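Local coordinates for protein dioxygenase (Pseudomonas brassicacearum, PDB 5V2D) that probably cleaves the central double bond of lignin-derived stilbenes with dioxygen at a histidine-bound iron centre, as a lignostilbene dioxygenase of the carotenoid oxygenase family, at residues 139-147 against 493-501; 188-196 against 377-385. All coordinates share one frame; numbering follows the deposited sequence.

Contact 1: 139-147 against 493-501; sequences TANTSVIPH and SLHGCWAPG. With FE (Fe (III) ion), chain E.
His495 meets Thr142 through both its backbone and its ring. Its N donates to Thr142 O at 2.9 Å, with an N-H...O angle of 157°. The same carbonyl oxygen also lies at the ring edge, near the ring plane. CG2 of Thr142 comes to that edge too, in plane, 3.9 Å from CD2 of His495. CG2 stands anti to the backbone N, which puts the methyl alongside the imidazole. Ser143 OG lies obliquely to the ring, 3.4 Å from CD2 of His495, and hydrogen-bonds to Ala187 O. The ring binds iron through NE2 at 2.1 Å; water 2, His188, His239 and His304 are the other ligands.

The second shell fixes this ring. Glu437 takes ND1 of His495 with OE2 and Gly496 N with OE1. Thr142 OG1 donates to Asn141 OD1 at 2.9 Å, while Asn141 ND2 is held by Phe81 O and Gly83 O. Putting an alanine at Thr142 would probably leave a gap beside CD2 of His495 and take a donor from Asn141 OD1.

Farther along, water 1 accepts from Val144 N and donates weakly to Gly496 O. Cys497 SG packs on Pro146 CD at 3.7 Å, and Pro146 CG on Ala499 CB at 3.9 Å.

The strands 143-147 and 496-500 run nearly parallel, 21° apart, but belong to different sheets. Each is the end strand of its sheet. Strand 143-147 pairs with 150-154, and strand 496-500 with 60-67. They bring two blades of the seven-bladed propeller together beside the iron.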
ATOM      1  N   THR A 139     -11.793   7.293   1.294  1.00 21.77           N
ATOM      2  CA  THR A 139     -11.073   8.010   0.230  1.00 22.01           C
ATOM      3  C   THR A 139     -10.507   7.144  -0.887  1.00 21.05           C
ATOM      4  O   THR A 139      -9.941   7.676  -1.817  1.00 21.30           O
ATOM      5  CB  THR A 139      -9.849   8.748   0.868  1.00 21.84           C
ATOM      6  OG1 THR A 139      -9.085   7.785   1.621  1.00 21.76           O
ATOM      7  CG2 THR A 139     -10.346   9.879   1.759  1.00 22.19           C
ATOM      8  N   ALA A 140     -10.642   5.810  -0.814  1.00 22.64           N
ATOM      9  CA  ALA A 140     -10.257   4.885  -1.870  1.00 22.17           C
ATOM     10  C   ALA A 140      -8.816   5.178  -2.322  1.00 22.24           C
ATOM     11  O   ALA A 140      -8.587   5.240  -3.516  1.00 21.89           O
ATOM     12  CB  ALA A 140     -11.226   4.998  -3.026  1.00 22.82           C
ATOM     13  N   ASN A 141      -7.900   5.355  -1.363  1.00 21.83           N
ATOM     14  CA  ASN A 141      -6.587   5.958  -1.601  1.00 22.16           C
ATOM     15  C   ASN A 141      -5.353   5.085  -1.485  1.00 21.66           C
ATOM     16  O   ASN A 141      -4.246   5.633  -1.540  1.00 20.57           O
ATOM     17  CB  ASN A 141      -6.457   7.191  -0.718  1.00 21.78           C
ATOM     18  CG  ASN A 141      -6.209   6.874   0.716  1.00 22.14           C
ATOM     19  OD1 ASN A 141      -6.303   5.735   1.129  1.00 19.62           O
ATOM     20  ND2 ASN A 141      -5.873   7.921   1.501  1.00 20.20           N
ATOM     21  N   THR A 142      -5.534   3.765  -1.277  1.00 21.57           N
ATOM     22  CA  THR A 142      -4.420   2.937  -0.828  1.00 21.59           C
ATOM     23  C   THR A 142      -3.858   2.015  -1.866  1.00 21.71           C
ATOM     24  O   THR A 142      -2.607   1.924  -2.017  1.00 20.84           O
ATOM     25  CB  THR A 142      -4.797   2.193   0.467  1.00 22.20           C
ATOM     26  OG1 THR A 142      -5.086   3.165   1.469  1.00 24.02           O
ATOM     27  CG2 THR A 142      -3.675   1.346   0.985  1.00 23.45           C
ATOM     28  N   SER A 143      -4.717   1.313  -2.612  1.00 20.99           N
ATOM     29  CA  SER A 143      -4.237   0.463  -3.691  1.00 22.08           C
ATOM     30  C   SER A 143      -5.148   0.491  -4.863  1.00 21.98           C
ATOM     31  O   SER A 143      -6.288   0.913  -4.796  1.00 20.71           O
ATOM     32  CB  SER A 143      -4.188  -1.029  -3.260  1.00 25.94           C
ATOM     33  OG  SER A 143      -3.298  -1.223  -2.173  1.00 29.93           O
ATOM     34  N   VAL A 144      -4.642  -0.048  -5.977  1.00 20.75           N
ATOM     35  CA  VAL A 144      -5.423  -0.250  -7.177  1.00 21.93           C
ATOM     36  C   VAL A 144      -5.151  -1.632  -7.703  1.00 22.10           C
ATOM     37  O   VAL A 144      -4.032  -2.134  -7.589  1.00 25.08           O
ATOM     38  CB  VAL A 144      -5.149   0.842  -8.243  1.00 22.32           C
ATOM     39  CG1 VAL A 144      -5.817   2.152  -7.896  1.00 22.56           C
ATOM     40  CG2 VAL A 144      -3.648   1.087  -8.429  1.00 23.22           C
ATOM     41  N   ILE A 145      -6.168  -2.287  -8.259  1.00 23.21           N
ATOM     42  CA  ILE A 145      -5.978  -3.595  -8.891  1.00 24.30           C
ATOM     43  C   ILE A 145      -7.021  -3.801  -9.964  1.00 24.31           C
ATOM     44  O   ILE A 145      -8.158  -3.393  -9.781  1.00 26.25           O
ATOM     45  CB  ILE A 145      -6.040  -4.727  -7.842  1.00 27.46           C
ATOM     46  CG1 ILE A 145      -5.354  -5.952  -8.349  1.00 28.94           C
ATOM     47  CG2 ILE A 145      -7.484  -5.073  -7.421  1.00 30.17           C
ATOM     48  CD1 ILE A 145      -5.199  -7.030  -7.316  1.00 35.07           C
ATOM     49  N   PRO A 146      -6.645  -4.395 -11.114  1.00 25.66           N
ATOM     50  CA  PRO A 146      -7.673  -4.737 -12.116  1.00 26.67           C
ATOM     51  C   PRO A 146      -8.468  -5.951 -11.680  1.00 24.83           C
ATOM     52  O   PRO A 146      -7.916  -6.905 -11.188  1.00 24.71           O
ATOM     53  CB  PRO A 146      -6.853  -5.125 -13.401  1.00 26.72           C
ATOM     54  CG  PRO A 146      -5.487  -4.710 -13.112  1.00 25.54           C
ATOM     55  CD  PRO A 146      -5.323  -4.775 -11.599  1.00 26.08           C
ATOM     56  N   HIS A 147      -9.771  -5.899 -11.881  1.00 26.69           N
ATOM     57  CA  HIS A 147     -10.630  -7.063 -11.548  1.00 28.59           C
ATOM     58  C   HIS A 147     -11.939  -6.952 -12.339  1.00 29.69           C
ATOM     59  O   HIS A 147     -12.612  -5.927 -12.347  1.00 27.36           O
ATOM     60  CB  HIS A 147     -10.895  -7.139 -10.036  1.00 29.24           C
ATOM     61  CG  HIS A 147     -12.004  -8.084  -9.678  1.00 29.84           C
ATOM     62  ND1 HIS A 147     -11.834  -9.458  -9.732  1.00 27.40           N
ATOM     63  CD2 HIS A 147     -13.303  -7.854  -9.336  1.00 27.71           C
ATOM     64  CE1 HIS A 147     -12.979 -10.037  -9.374  1.00 29.34           C
ATOM     65  NE2 HIS A 147     -13.889  -9.097  -9.135  1.00 29.28           N
ATOM     66  N   SER A 493       3.012   8.461  -3.317  1.00 19.91           N
ATOM     67  CA  SER A 493       1.904   7.587  -3.547  1.00 20.09           C
ATOM     68  C   SER A 493       1.891   6.468  -2.523  1.00 20.58           C
ATOM     69  O   SER A 493       2.825   6.282  -1.680  1.00 22.82           O
ATOM     70  CB  SER A 493       1.920   6.995  -4.964  1.00 20.56           C
ATOM     71  OG  SER A 493       2.078   8.047  -5.961  1.00 22.67           O
ATOM     72  N   LEU A 494       0.863   5.674  -2.611  1.00 21.56           N
ATOM     73  CA  LEU A 494       0.830   4.405  -1.960  1.00 22.17           C
ATOM     74  C   LEU A 494       0.997   3.304  -3.012  1.00 23.41           C
ATOM     75  O   LEU A 494       2.018   3.310  -3.728  1.00 24.79           O
ATOM     76  CB  LEU A 494      -0.396   4.314  -1.060  1.00 22.87           C
ATOM     77  CG  LEU A 494      -0.329   5.116   0.228  1.00 23.18           C
ATOM     78  CD1 LEU A 494      -1.707   5.127   0.977  1.00 22.45           C
ATOM     79  CD2 LEU A 494       0.788   4.686   1.151  1.00 24.64           C
ATOM     80  N   HIS A 495       0.083   2.373  -3.138  1.00 21.41           N
ATOM     81  CA  HIS A 495       0.360   1.180  -3.934  1.00 23.65           C
ATOM     82  C   HIS A 495      -0.057   1.233  -5.377  1.00 24.29           C
ATOM     83  O   HIS A 495      -0.914   2.029  -5.732  1.00 22.67           O
ATOM     84  CB  HIS A 495      -0.290  -0.055  -3.270  1.00 21.65           C
ATOM     85  CG  HIS A 495       0.203  -0.254  -1.899  1.00 22.49           C
ATOM     86  ND1 HIS A 495       1.495  -0.724  -1.642  1.00 23.11           N
ATOM     87  CD2 HIS A 495      -0.408  -0.090  -0.683  1.00 21.97           C
ATOM     88  CE1 HIS A 495       1.642  -0.842  -0.320  1.00 22.82           C
ATOM     89  NE2 HIS A 495       0.511  -0.461   0.278  1.00 21.99           N
ATOM     90  N   GLY A 496       0.613   0.444  -6.206  1.00 21.45           N
ATOM     91  CA  GLY A 496       0.294   0.405  -7.633  1.00 20.83           C
ATOM     92  C   GLY A 496       0.284  -0.993  -8.173  1.00 21.44           C
ATOM     93  O   GLY A 496       0.515  -2.003  -7.428  1.00 23.60           O
ATOM     94  N   CYS A 497       0.044  -1.115  -9.473  1.00 21.48           N
ATOM     95  CA  CYS A 497      -0.003  -2.478 -10.076  1.00 22.09           C
ATOM     96  C   CYS A 497       0.270  -2.335 -11.553  1.00 23.60           C
ATOM     97  O   CYS A 497       0.132  -1.244 -12.156  1.00 22.88           O
ATOM     98  CB  CYS A 497      -1.354  -3.135  -9.899  1.00 23.65           C
ATOM     99  SG  CYS A 497      -2.701  -2.275 -10.765  1.00 27.25           S
ATOM    100  N   TRP A 498       0.725  -3.441 -12.140  1.00 22.94           N
ATOM    101  CA  TRP A 498       0.905  -3.530 -13.578  1.00 24.03           C
ATOM    102  C   TRP A 498      -0.238  -4.327 -14.206  1.00 23.64           C
ATOM    103  O   TRP A 498      -0.481  -5.453 -13.772  1.00 22.38           O
ATOM    104  CB  TRP A 498       2.255  -4.282 -13.846  1.00 25.09           C
ATOM    105  CG  TRP A 498       2.446  -4.533 -15.374  1.00 25.01           C
ATOM    106  CD1 TRP A 498       2.548  -5.727 -15.987  1.00 26.01           C
ATOM    107  CD2 TRP A 498       2.628  -3.534 -16.360  1.00 24.78           C
ATOM    108  NE1 TRP A 498       2.758  -5.551 -17.287  1.00 28.35           N
ATOM    109  CE2 TRP A 498       2.817  -4.209 -17.569  1.00 26.87           C
ATOM    110  CE3 TRP A 498       2.649  -2.148 -16.336  1.00 25.40           C
ATOM    111  CZ2 TRP A 498       3.056  -3.559 -18.775  1.00 25.92           C
ATOM    112  CZ3 TRP A 498       2.874  -1.487 -17.539  1.00 25.69           C
ATOM    113  CH2 TRP A 498       3.098  -2.195 -18.747  1.00 26.27           C
ATOM    114  N   ALA A 499      -0.860  -3.785 -15.233  1.00 24.54           N
ATOM    115  CA  ALA A 499      -1.966  -4.449 -15.950  1.00 27.44           C
ATOM    116  C   ALA A 499      -1.514  -4.772 -17.371  1.00 28.38           C
ATOM    117  O   ALA A 499      -1.422  -3.853 -18.193  1.00 27.88           O
ATOM    118  CB  ALA A 499      -3.168  -3.510 -16.034  1.00 28.52           C
ATOM    119  N   PRO A 500      -1.120  -6.012 -17.639  1.00 29.36           N
ATOM    120  CA  PRO A 500      -0.515  -6.345 -18.940  1.00 30.00           C
ATOM    121  C   PRO A 500      -1.498  -6.075 -20.090  1.00 32.02           C
ATOM    122  O   PRO A 500      -2.683  -6.267 -19.924  1.00 29.02           O
ATOM    123  CB  PRO A 500      -0.270  -7.872 -18.864  1.00 31.79           C
ATOM    124  CG  PRO A 500      -0.222  -8.187 -17.428  1.00 29.94           C
ATOM    125  CD  PRO A 500      -1.129  -7.168 -16.713  1.00 31.44           C
ATOM    126  N   GLY A 501      -1.102  -5.487 -21.208  1.00 33.43           N
ATOM    127  CA  GLY A 501      -1.907  -5.667 -22.461  1.00 37.72           C
ATOM    128  C   GLY A 501      -1.320  -7.017 -23.000  1.00 37.17           C
ATOM    129  O   GLY A 501      -1.567  -7.347 -24.097  1.00 59.22           O
TER
HETATM  130 FE    FE E 500      -0.141  -1.082   2.194  1.00 21.77          FE
HETATM  131  O   HOH W   1      -2.052  -1.739  -5.727  1.00 38.16           O
HETATM  132  O   HOH W   2       0.154   0.873   2.782  1.00 26.53           O

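Contact 2: 188-196 against 377-385; sequences HPKLDPATG and DDRYIGRQY. With FE (Fe (III) ion), chain E.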
ATOM      1  N   HIS A 188      -5.251  -4.720   0.324  1.00 22.99           N
ATOM      2  CA  HIS A 188      -4.192  -5.609  -0.117  1.00 23.89           C
ATOM      3  C   HIS A 188      -4.684  -6.966  -0.645  1.00 25.74           C
ATOM      4  O   HIS A 188      -4.196  -7.995  -0.197  1.00 26.39           O
ATOM      5  CB  HIS A 188      -3.148  -5.773   0.961  1.00 22.21           C
ATOM      6  CG  HIS A 188      -2.203  -4.624   0.978  1.00 22.61           C
ATOM      7  ND1 HIS A 188      -1.315  -4.455  -0.053  1.00 22.68           N
ATOM      8  CD2 HIS A 188      -2.022  -3.587   1.824  1.00 22.65           C
ATOM      9  CE1 HIS A 188      -0.636  -3.324   0.156  1.00 23.03           C
ATOM     10  NE2 HIS A 188      -1.014  -2.807   1.307  1.00 22.19           N
ATOM     11  N   PRO A 189      -5.628  -6.957  -1.588  1.00 25.05           N
ATOM     12  CA  PRO A 189      -5.991  -8.190  -2.219  1.00 24.25           C
ATOM     13  C   PRO A 189      -4.852  -8.681  -3.079  1.00 26.62           C
ATOM     14  O   PRO A 189      -3.943  -7.859  -3.431  1.00 26.00           O
ATOM     15  CB  PRO A 189      -7.171  -7.783  -3.092  1.00 25.24           C
ATOM     16  CG  PRO A 189      -6.866  -6.392  -3.534  1.00 27.47           C
ATOM     17  CD  PRO A 189      -6.207  -5.787  -2.281  1.00 25.64           C
ATOM     18  N   LYS A 190      -4.856  -9.967  -3.388  1.00 27.53           N
ATOM     19  CA  LYS A 190      -3.836 -10.551  -4.285  1.00 30.48           C
ATOM     20  C   LYS A 190      -4.544 -11.200  -5.458  1.00 30.92           C
ATOM     21  O   LYS A 190      -5.664 -11.681  -5.310  1.00 27.82           O
ATOM     22  CB  LYS A 190      -3.108 -11.670  -3.579  1.00 31.90           C
ATOM     23  CG  LYS A 190      -2.602 -11.490  -2.173  1.00 35.33           C
ATOM     24  CD  LYS A 190      -1.550 -10.477  -2.124  1.00 35.11           C
ATOM     25  CE  LYS A 190      -1.110 -10.332  -0.665  1.00 37.33           C
ATOM     26  NZ  LYS A 190      -0.579  -8.971  -0.469  1.00 33.58           N
ATOM     27  N   LEU A 191      -3.885 -11.258  -6.590  1.00 31.10           N
ATOM     28  CA  LEU A 191      -4.332 -12.107  -7.752  1.00 31.72           C
ATOM     29  C   LEU A 191      -3.588 -13.417  -7.785  1.00 30.01           C
ATOM     30  O   LEU A 191      -2.329 -13.491  -7.775  1.00 26.96           O
ATOM     31  CB  LEU A 191      -4.024 -11.430  -9.071  1.00 35.02           C
ATOM     32  CG  LEU A 191      -4.783 -10.151  -9.310  1.00 41.20           C
ATOM     33  CD1 LEU A 191      -4.220  -9.568 -10.645  1.00 47.20           C
ATOM     34  CD2 LEU A 191      -6.321 -10.410  -9.322  1.00 41.06           C
ATOM     35  N   ASP A 192      -4.347 -14.472  -7.776  1.00 32.36           N
ATOM     36  CA  ASP A 192      -3.787 -15.831  -7.829  1.00 32.41           C
ATOM     37  C   ASP A 192      -3.272 -16.033  -9.253  1.00 32.55           C
ATOM     38  O   ASP A 192      -4.013 -15.912 -10.190  1.00 33.22           O
ATOM     39  CB  ASP A 192      -4.875 -16.871  -7.550  1.00 36.57           C
ATOM     40  CG  ASP A 192      -4.316 -18.310  -7.532  1.00 42.04           C
ATOM     41  OD1 ASP A 192      -3.881 -18.838  -8.509  1.00 53.17           O
ATOM     42  OD2 ASP A 192      -4.128 -18.896  -6.526  1.00 53.43           O
ATOM     43  N   PRO A 193      -1.994 -16.321  -9.410  1.00 29.70           N
ATOM     44  CA  PRO A 193      -1.498 -16.386 -10.756  1.00 31.38           C
ATOM     45  C   PRO A 193      -1.975 -17.627 -11.521  1.00 35.17           C
ATOM     46  O   PRO A 193      -1.905 -17.614 -12.712  1.00 40.06           O
ATOM     47  CB  PRO A 193       0.004 -16.399 -10.611  1.00 30.22           C
ATOM     48  CG  PRO A 193       0.221 -17.047  -9.307  1.00 32.08           C
ATOM     49  CD  PRO A 193      -0.936 -16.550  -8.423  1.00 32.53           C
ATOM     50  N   ALA A 194      -2.447 -18.654 -10.881  1.00 35.01           N
ATOM     51  CA  ALA A 194      -2.861 -19.862 -11.637  1.00 42.44           C
ATOM     52  C   ALA A 194      -4.282 -19.723 -12.193  1.00 44.69           C
ATOM     53  O   ALA A 194      -4.510 -20.076 -13.331  1.00 48.70           O
ATOM     54  CB  ALA A 194      -2.742 -21.106 -10.758  1.00 42.65           C
ATOM     55  N   THR A 195      -5.188 -19.094 -11.421  1.00 39.79           N
ATOM     56  CA  THR A 195      -6.611 -18.955 -11.753  1.00 38.96           C
ATOM     57  C   THR A 195      -7.060 -17.563 -12.119  1.00 38.38           C
ATOM     58  O   THR A 195      -8.118 -17.380 -12.666  1.00 38.27           O
ATOM     59  CB  THR A 195      -7.454 -19.321 -10.555  1.00 38.23           C
ATOM     60  OG1 THR A 195      -7.034 -18.546  -9.406  1.00 34.29           O
ATOM     61  CG2 THR A 195      -7.319 -20.804 -10.196  1.00 39.89           C
ATOM     62  N   GLY A 196      -6.275 -16.539 -11.758  1.00 34.31           N
ATOM     63  CA  GLY A 196      -6.720 -15.152 -11.833  1.00 33.10           C
ATOM     64  C   GLY A 196      -7.759 -14.786 -10.760  1.00 30.76           C
ATOM     65  O   GLY A 196      -8.339 -13.679 -10.846  1.00 31.68           O
ATOM     66  N   ASP A 377       7.514 -11.074  -8.275  1.00 29.47           N
ATOM     67  CA  ASP A 377       7.011 -11.345  -9.604  1.00 29.71           C
ATOM     68  C   ASP A 377       5.543 -11.791  -9.460  1.00 30.49           C
ATOM     69  O   ASP A 377       5.314 -12.803  -8.788  1.00 30.52           O
ATOM     70  CB  ASP A 377       7.899 -12.442 -10.226  1.00 28.91           C
ATOM     71  CG  ASP A 377       7.601 -12.741 -11.691  1.00 29.05           C
ATOM     72  OD1 ASP A 377       6.439 -12.629 -12.124  1.00 27.76           O
ATOM     73  OD2 ASP A 377       8.569 -13.196 -12.386  1.00 27.48           O
ATOM     74  N   ASP A 378       4.588 -11.070 -10.077  1.00 28.38           N
ATOM     75  CA  ASP A 378       3.164 -11.422  -9.982  1.00 32.75           C
ATOM     76  C   ASP A 378       2.865 -12.874 -10.306  1.00 30.11           C
ATOM     77  O   ASP A 378       1.905 -13.481  -9.807  1.00 27.25           O
ATOM     78  CB  ASP A 378       2.315 -10.574 -10.940  1.00 37.46           C
ATOM     79  CG  ASP A 378       2.124  -9.140 -10.447  1.00 44.28           C
ATOM     80  OD1 ASP A 378       2.257  -8.895  -9.250  1.00 51.53           O
ATOM     81  OD2 ASP A 378       1.822  -8.235 -11.272  1.00 46.35           O
ATOM     82  N   ARG A 379       3.677 -13.465 -11.186  1.00 29.38           N
ATOM     83  CA  ARG A 379       3.441 -14.841 -11.619  1.00 28.19           C
ATOM     84  C   ARG A 379       3.783 -15.866 -10.556  1.00 29.38           C
ATOM     85  O   ARG A 379       3.416 -17.001 -10.709  1.00 27.92           O
ATOM     86  CB  ARG A 379       4.183 -15.128 -12.902  1.00 32.20           C
ATOM     87  CG  ARG A 379       3.794 -14.169 -14.069  1.00 30.24           C
ATOM     88  CD  ARG A 379       4.811 -14.290 -15.198  1.00 34.09           C
ATOM     89  NE  ARG A 379       6.158 -13.948 -14.764  1.00 34.09           N
ATOM     90  CZ  ARG A 379       7.271 -14.270 -15.446  1.00 35.21           C
ATOM     91  NH1 ARG A 379       7.171 -14.962 -16.581  1.00 34.94           N
ATOM     92  NH2 ARG A 379       8.512 -14.005 -14.959  1.00 33.33           N
ATOM     93  N   TYR A 380       4.416 -15.452  -9.438  1.00 27.28           N
ATOM     94  CA  TYR A 380       4.848 -16.332  -8.365  1.00 28.75           C
ATOM     95  C   TYR A 380       4.172 -16.043  -7.036  1.00 29.47           C
ATOM     96  O   TYR A 380       4.572 -16.582  -5.977  1.00 27.22           O
ATOM     97  CB  TYR A 380       6.392 -16.157  -8.201  1.00 29.33           C
ATOM     98  CG  TYR A 380       7.097 -16.785  -9.362  1.00 30.68           C
ATOM     99  CD1 TYR A 380       7.110 -16.180 -10.626  1.00 30.10           C
ATOM    100  CD2 TYR A 380       7.659 -18.057  -9.231  1.00 33.18           C
ATOM    101  CE1 TYR A 380       7.713 -16.801 -11.707  1.00 31.93           C
ATOM    102  CE2 TYR A 380       8.273 -18.684 -10.293  1.00 35.12           C
ATOM    103  CZ  TYR A 380       8.283 -18.053 -11.524  1.00 33.92           C
ATOM    104  OH  TYR A 380       8.854 -18.661 -12.575  1.00 37.96           O
ATOM    105  N   ILE A 381       3.156 -15.178  -7.056  1.00 29.32           N
ATOM    106  CA  ILE A 381       2.406 -14.892  -5.822  1.00 28.81           C
ATOM    107  C   ILE A 381       1.884 -16.200  -5.214  1.00 29.93           C
ATOM    108  O   ILE A 381       1.185 -16.965  -5.867  1.00 27.84           O
ATOM    109  CB  ILE A 381       1.285 -13.897  -6.107  1.00 30.14           C
ATOM    110  CG1 ILE A 381       1.940 -12.513  -6.221  1.00 29.80           C
ATOM    111  CG2 ILE A 381       0.267 -13.902  -4.970  1.00 32.04           C
ATOM    112  CD1 ILE A 381       0.909 -11.416  -6.605  1.00 33.98           C
ATOM    113  N   GLY A 382       2.195 -16.458  -3.959  1.00 29.68           N
ATOM    114  CA  GLY A 382       1.666 -17.658  -3.343  1.00 28.90           C
ATOM    115  C   GLY A 382       2.465 -18.944  -3.552  1.00 32.90           C
ATOM    116  O   GLY A 382       2.082 -19.992  -3.018  1.00 29.24           O
ATOM    117  N   ARG A 383       3.553 -18.873  -4.300  1.00 34.76           N
ATOM    118  CA  ARG A 383       4.303 -20.092  -4.663  1.00 36.50           C
ATOM    119  C   ARG A 383       5.752 -19.902  -4.225  1.00 33.24           C
ATOM    120  O   ARG A 383       6.258 -18.766  -4.002  1.00 25.15           O
ATOM    121  CB  ARG A 383       4.361 -20.364  -6.185  1.00 41.00           C
ATOM    122  CG  ARG A 383       3.184 -20.060  -7.073  1.00 53.78           C
ATOM    123  CD  ARG A 383       1.992 -21.049  -6.924  1.00 67.21           C
ATOM    124  NE  ARG A 383       0.787 -20.372  -6.355  1.00 79.60           N
ATOM    125  CZ  ARG A 383      -0.493 -20.544  -6.719  1.00 88.96           C
ATOM    126  NH1 ARG A 383      -0.821 -21.388  -7.690  1.00 90.11           N
ATOM    127  NH2 ARG A 383      -1.469 -19.888  -6.079  1.00 92.23           N
ATOM    128  N   GLN A 384       6.471 -20.996  -4.262  1.00 32.12           N
ATOM    129  CA  GLN A 384       7.896 -20.978  -3.985  1.00 34.42           C
ATOM    130  C   GLN A 384       8.546 -19.998  -4.971  1.00 31.36           C
ATOM    131  O   GLN A 384       8.201 -19.911  -6.166  1.00 32.18           O
ATOM    132  CB  GLN A 384       8.496 -22.421  -4.205  1.00 44.64           C
ATOM    133  CG  GLN A 384       9.401 -23.104  -3.169  1.00 57.26           C
ATOM    134  CD  GLN A 384      10.430 -22.233  -2.427  1.00 64.03           C
ATOM    135  OE1 GLN A 384      10.507 -20.968  -2.451  1.00 72.98           O
ATOM    136  NE2 GLN A 384      11.119 -22.951  -1.562  1.00 68.83           N
ATOM    137  N   TYR A 385       9.488 -19.239  -4.495  1.00 30.16           N
ATOM    138  CA  TYR A 385      10.022 -18.128  -5.238  1.00 31.26           C
ATOM    139  C   TYR A 385      11.388 -17.832  -4.700  1.00 31.75           C
ATOM    140  O   TYR A 385      11.703 -18.267  -3.616  1.00 35.40           O
ATOM    141  CB  TYR A 385       9.082 -16.890  -5.120  1.00 31.02           C
ATOM    142  CG  TYR A 385       9.287 -16.069  -3.891  1.00 27.84           C
ATOM    143  CD1 TYR A 385       9.699 -14.770  -3.988  1.00 30.20           C
ATOM    144  CD2 TYR A 385       9.027 -16.589  -2.598  1.00 29.02           C
ATOM    145  CE1 TYR A 385       9.892 -13.985  -2.839  1.00 30.22           C
ATOM    146  CE2 TYR A 385       9.233 -15.839  -1.458  1.00 29.45           C
ATOM    147  CZ  TYR A 385       9.652 -14.537  -1.583  1.00 30.91           C
ATOM    148  OH  TYR A 385       9.913 -13.746  -0.517  1.00 34.02           O
TER
HETATM  149 FE    FE E 500      -0.141  -1.082   2.194  1.00 21.77          FE
HETATM  150  O   HOH W   3      -0.561 -12.239  -9.502  1.00 33.21           O
HETATM  151  O   HOH W   2       0.154   0.873   2.782  1.00 26.53           O
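Two arginines grip Asp192 OD2: Arg383 NH2 from across the contact, at 2.9 Å, and Arg284 NH1 from another part of the chain. The Arg383 salt bridge is bent, with an N-H...O angle of 138°. NH2 comes from above the carboxylate plane, and the carboxylate and guanidinium planes stand 73° apart. This is a single-nitrogen grip, not a side-on pair. The other oxygen, OD1, accepts from Ala194 N at 2.8 Å, an Asx turn, and also from Thr195 N, which extends it to an Asx motif; together they help fix the carboxylate's rotation. CG lies anti to the backbone N (chi1 -177°), the setting that lets OD1 reach these two donors.

Pro193 fills the space next to this bridge. Its CD sits over one face of the Arg383 guanidinium, towards the rim, and lies 3.3 Å from Ile381 O. Its CB meets Arg379 O at 3.5 Å. Ile381 CG2 rests 3.8 Å from Leu191 O. Water 3 joins the backbones, donating to Leu191 O and to Asp378 O.

The loop has its own bracing. Arg379 holds Asp377 side-on, NE to OD1 and NH2 to OD2, each through a syn lone pair. Tyr380 to Arg383 form a type II turn, with Gly382 at positive phi. Asn307 clamps that turn through Tyr380 O and Gly382 N.

Asp192 thus serves both as a turn former and as a charge partner. With two arginines on OD2 and two backbone N-H groups on OD1, it is likely to stay ionised and to anchor Arg383 near the protein surface.

Overall arrangement
From the N terminus the chain reaches 139-147 first, then 188-196, 377-385 and 493-501. Contact 1 closes the longer loop, and contact 2 is nested inside it. Contact 1 brings the C-terminal strand, part of the blade built on 60-103, beside the first strand of the next blade, consistent with the closure of a propeller ring. Contact 2 ties the edge strand 190-191 and its turn to the loop between strands 371-375 and 387-392 of a non-neighbouring blade. Their centres lie about 15 Å apart. Ile145 packs on Leu191 between them, and the iron and water 2 belong to both through His495 and His188.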